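Local coordinates for protein endosialidase (Enterobacteria phage phi92, PDB 4HIZ) that probably cleaves polysialic acid chains internally, acting as a phage endosialidase on both alpha-2,8 and alpha-2,9 linkages, at residues 208-218 against 228-237. Numbering follows the deposited sequence.
With SIA (N-acetyl-alpha-neuraminic acid), chain D; EDO (1,2-ethanediol), chain K.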
loop_
_atom_site.group_PDB
_atom_site.type_symbol
_atom_site.label_atom_id
_atom_site.label_comp_id
_atom_site.label_asym_id
_atom_site.label_seq_id
_atom_site.Cartn_x
_atom_site.Cartn_y
_atom_site.Cartn_z
ATOM N N HIS A 208 3.267 -0.333 39.385
ATOM C CA HIS A 208 4.059 -0.007 38.194
ATOM C C HIS A 208 4.408 -1.227 37.320
ATOM O O HIS A 208 4.604 -1.096 36.098
ATOM C CB HIS A 208 5.319 0.779 38.603
ATOM C CG HIS A 208 6.148 0.087 39.639
ATOM N ND1 HIS A 208 6.980 -0.973 39.335
ATOM C CD2 HIS A 208 6.269 0.295 40.979
ATOM C CE1 HIS A 208 7.580 -1.386 40.445
ATOM N NE2 HIS A 208 7.160 -0.637 41.452
ATOM N N GLY A 209 4.508 -2.405 37.932
ATOM C CA GLY A 209 4.808 -3.619 37.192
ATOM C C GLY A 209 6.213 -3.679 36.638
ATOM O O GLY A 209 6.512 -4.535 35.818
ATOM N N LEU A 210 7.091 -2.778 37.070
ATOM C CA LEU A 210 8.454 -2.745 36.531
ATOM C C LEU A 210 9.400 -3.723 37.257
ATOM O O LEU A 210 9.184 -4.067 38.423
ATOM C CB LEU A 210 9.038 -1.325 36.616
ATOM C CG LEU A 210 8.166 -0.238 35.990
ATOM C CD1 LEU A 210 8.646 1.176 36.389
ATOM C CD2 LEU A 210 8.193 -0.399 34.492
ATOM N N LYS A 211 10.442 -4.135 36.548
ATOM C CA LYS A 211 11.525 -4.935 37.094
ATOM C C LYS A 211 12.834 -4.215 36.871
ATOM O O LYS A 211 12.924 -3.310 36.030
ATOM C CB LYS A 211 11.566 -6.307 36.422
ATOM C CG LYS A 211 10.364 -7.187 36.778
ATOM C CD LYS A 211 10.356 -8.477 35.976
ATOM C CE LYS A 211 9.308 -9.458 36.547
ATOM N NZ LYS A 211 9.868 -10.373 37.625
ATOM N N VAL A 212 13.848 -4.581 37.649
ATOM C CA VAL A 212 15.172 -4.026 37.433
ATOM C C VAL A 212 15.615 -4.195 35.971
ATOM O O VAL A 212 15.486 -5.297 35.381
ATOM C CB VAL A 212 16.190 -4.717 38.352
ATOM C CG1 VAL A 212 17.601 -4.256 38.017
ATOM C CG2 VAL A 212 15.854 -4.417 39.814
ATOM N N GLY A 213 16.130 -3.111 35.396
ATOM C CA GLY A 213 16.591 -3.126 34.021
ATOM C C GLY A 213 15.539 -2.632 33.050
ATOM O O GLY A 213 15.870 -2.339 31.880
ATOM N N ASP A 214 14.283 -2.535 33.493
ATOM C CA ASP A 214 13.226 -2.036 32.567
ATOM C C ASP A 214 13.484 -0.578 32.202
ATOM O O ASP A 214 14.036 0.195 32.989
ATOM C CB ASP A 214 11.821 -2.245 33.148
ATOM C CG ASP A 214 11.366 -3.686 33.046
ATOM O OD1 ASP A 214 12.010 -4.464 32.296
ATOM O OD2 ASP A 214 10.351 -4.048 33.692
ATOM N N ALA A 215 13.091 -0.221 30.985
ATOM C CA ALA A 215 13.378 1.088 30.399
ATOM C C ALA A 215 12.185 2.004 30.563
ATOM O O ALA A 215 11.049 1.597 30.264
ATOM C CB ALA A 215 13.663 0.893 28.904
ATOM N N VAL A 216 12.431 3.236 31.022
ATOM C CA VAL A 216 11.342 4.180 31.317
ATOM C C VAL A 216 11.705 5.571 30.829
ATOM O O VAL A 216 12.823 5.789 30.366
ATOM C CB VAL A 216 11.011 4.212 32.835
ATOM C CG1 VAL A 216 10.641 2.805 33.326
ATOM C CG2 VAL A 216 12.195 4.780 33.625
ATOM N N ASN A 217 10.758 6.506 30.903
ATOM C CA ASN A 217 11.034 7.863 30.456
ATOM C C ASN A 217 10.254 8.832 31.324
ATOM O O ASN A 217 9.088 8.574 31.661
ATOM C CB ASN A 217 10.597 7.998 28.985
ATOM C CG ASN A 217 10.713 9.409 28.466
ATOM O OD1 ASN A 217 9.742 10.156 28.484
ATOM N ND2 ASN A 217 11.888 9.766 27.945
ATOM N N PHE A 218 10.902 9.936 31.695
ATOM C CA PHE A 218 10.296 10.965 32.523
ATOM C C PHE A 218 10.245 12.309 31.831
ATOM O O PHE A 218 11.161 12.658 31.077
ATOM C CB PHE A 218 11.189 11.178 33.759
ATOM C CG PHE A 218 11.228 10.012 34.689
ATOM C CD1 PHE A 218 10.321 9.933 35.747
ATOM C CD2 PHE A 218 12.218 9.041 34.573
ATOM C CE1 PHE A 218 10.347 8.859 36.658
ATOM C CE2 PHE A 218 12.278 7.948 35.488
ATOM C CZ PHE A 218 11.335 7.852 36.535
ATOM N N GLY A 228 14.023 12.363 31.088
ATOM C CA GLY A 228 14.395 11.639 29.900
ATOM C C GLY A 228 14.386 10.142 30.096
ATOM O O GLY A 228 13.722 9.613 30.991
ATOM N N ASN A 229 15.144 9.454 29.255
ATOM C CA ASN A 229 15.213 8.002 29.282
ATOM C C ASN A 229 16.067 7.536 30.446
ATOM O O ASN A 229 17.213 7.992 30.605
ATOM C CB ASN A 229 15.845 7.504 27.980
ATOM C CG ASN A 229 14.888 7.526 26.821
ATOM O OD1 ASN A 229 13.706 7.799 26.975
ATOM N ND2 ASN A 229 15.402 7.228 25.641
ATOM N N MET A 230 15.522 6.639 31.256
ATOM C CA MET A 230 16.262 6.083 32.405
ATOM C C MET A 230 15.960 4.599 32.511
ATOM O O MET A 230 15.144 4.072 31.742
ATOM C CB MET A 230 15.863 6.810 33.705
ATOM C CG MET A 230 16.109 8.351 33.604
ATOM S SD MET A 230 15.879 9.171 35.187
ATOM C CE MET A 230 17.477 8.906 36.001
ATOM N N THR A 231 16.619 3.919 33.454
ATOM C CA THR A 231 16.466 2.473 33.644
ATOM C C THR A 231 16.111 2.226 35.102
ATOM O O THR A 231 16.584 2.941 35.980
ATOM C CB THR A 231 17.793 1.748 33.286
ATOM O OG1 THR A 231 18.057 1.946 31.873
ATOM C CG2 THR A 231 17.671 0.298 33.528
ATOM N N VAL A 232 15.274 1.231 35.369
ATOM C CA VAL A 232 14.929 0.900 36.740
ATOM C C VAL A 232 16.134 0.272 37.434
ATOM O O VAL A 232 16.672 -0.746 36.990
ATOM C CB VAL A 232 13.717 -0.046 36.792
ATOM C CG1 VAL A 232 13.484 -0.576 38.233
ATOM C CG2 VAL A 232 12.463 0.661 36.184
ATOM N N ALA A 233 16.537 0.875 38.549
ATOM C CA ALA A 233 17.699 0.412 39.336
ATOM C C ALA A 233 17.335 -0.582 40.437
ATOM O O ALA A 233 18.097 -1.535 40.732
ATOM C CB ALA A 233 18.408 1.605 39.936
ATOM N N SER A 234 16.180 -0.390 41.058
ATOM C CA SER A 234 15.727 -1.357 42.077
ATOM C C SER A 234 14.230 -1.241 42.182
ATOM O O SER A 234 13.649 -0.223 41.750
ATOM C CB SER A 234 16.350 -1.073 43.463
ATOM O OG SER A 234 15.748 0.056 44.072
ATOM N N VAL A 235 13.607 -2.288 42.727
ATOM C CA VAL A 235 12.190 -2.269 43.033
ATOM C C VAL A 235 12.030 -2.449 44.534
ATOM O O VAL A 235 12.532 -3.410 45.124
ATOM C CB VAL A 235 11.421 -3.363 42.267
ATOM C CG1 VAL A 235 9.941 -3.340 42.647
ATOM C CG2 VAL A 235 11.586 -3.122 40.760
ATOM N N ILE A 236 11.334 -1.504 45.142
ATOM C CA ILE A 236 11.165 -1.523 46.586
ATOM C C ILE A 236 9.883 -2.229 47.002
ATOM O O ILE A 236 9.895 -3.030 47.948
ATOM C CB ILE A 236 11.205 -0.107 47.112
ATOM C CG1 ILE A 236 12.600 0.470 46.875
ATOM C CG2 ILE A 236 10.879 -0.064 48.611
ATOM C CD1 ILE A 236 12.693 1.952 47.213
ATOM N N ASN A 237 8.784 -1.957 46.297
ATOM C CA ASN A 237 7.535 -2.650 46.594
ATOM C C ASN A 237 6.602 -2.490 45.397
ATOM O O ASN A 237 7.042 -1.952 44.362
ATOM C CB ASN A 237 6.938 -2.201 47.964
ATOM C CG ASN A 237 6.571 -0.721 48.007
ATOM O OD1 ASN A 237 6.176 -0.120 47.003
ATOM N ND2 ASN A 237 6.697 -0.126 49.186
HETATM C C1 SIA D . 12.269 16.769 31.061
HETATM C C2 SIA D . 12.991 16.878 29.718
HETATM C C3 SIA D . 13.080 15.515 29.000
HETATM C C4 SIA D . 11.754 15.086 28.380
HETATM C C5 SIA D . 11.126 16.220 27.557
HETATM C C6 SIA D . 11.063 17.517 28.372
HETATM C C7 SIA D . 10.623 18.699 27.505
HETATM C C8 SIA D . 10.427 20.004 28.292
HETATM C C9 SIA D . 9.862 19.795 29.686
HETATM C C10 SIA D . 9.424 15.629 25.867
HETATM C C11 SIA D . 8.018 15.139 25.652
HETATM N N5 SIA D . 9.792 15.775 27.146
HETATM O O1A SIA D . 12.639 15.856 31.824
HETATM O O1B SIA D . 11.351 17.560 31.391
HETATM O O4 SIA D . 11.972 13.937 27.528
HETATM O O6 SIA D . 12.344 17.865 28.905
HETATM O O7 SIA D . 11.681 18.920 26.561
HETATM O O8 SIA D . 11.696 20.643 28.420
HETATM O O9 SIA D . 10.865 20.024 30.699
HETATM O O10 SIA D . 10.182 15.888 24.929
HETATM C C1 EDO K . 5.243 -5.402 41.263
HETATM O O1 EDO K . 4.318 -5.513 42.354
HETATM C C2 EDO K . 5.565 -3.941 40.971
HETATM O O2 EDO K . 4.385 -3.153 40.704
#
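Two reciprocal pairs of backbone hydrogen bonds join V216 to M230 and F218 to G228; V216 N lies 2.9 Å from M230 O. Beyond them V232 N reaches D214 O, and G213 N returns to V232 O at 2.9 Å, fixing the type II turn K211-D214 against the second strand. Among polar side chains, N217 ND2 donates to N229 OD1 (2.8 Å) with the amide planes 77° apart, while N217 OD1 accepts from G500 N of a neighbouring subunit. H208 NE2 bonds N237 O at 3.2 Å, tilted from the imidazole plane, while ND1 accepts from L210 N. This antiparallel pairing forms the beta hairpin of strands 215-219 and 230-237, at whose end F218 and G228 help line a sialic acid pocket; they are only close to the sugar, which S219, N220 and S227 hydrogen-bond. Apolar contacts gather on the V216 and F218 face. With CG beside the backbone N (chi1 -57°) and the chain extended at chi2, M230 brings SD to 3.7 Å from F218 CD2 in an oblique Met-aromatic contact. V232 CG2 meets both V216 CG1 and L210 CD1, the latter at 3.9 Å. Farther along, V235 CG1 sits at the H208 ring edge and ethanediol over one face.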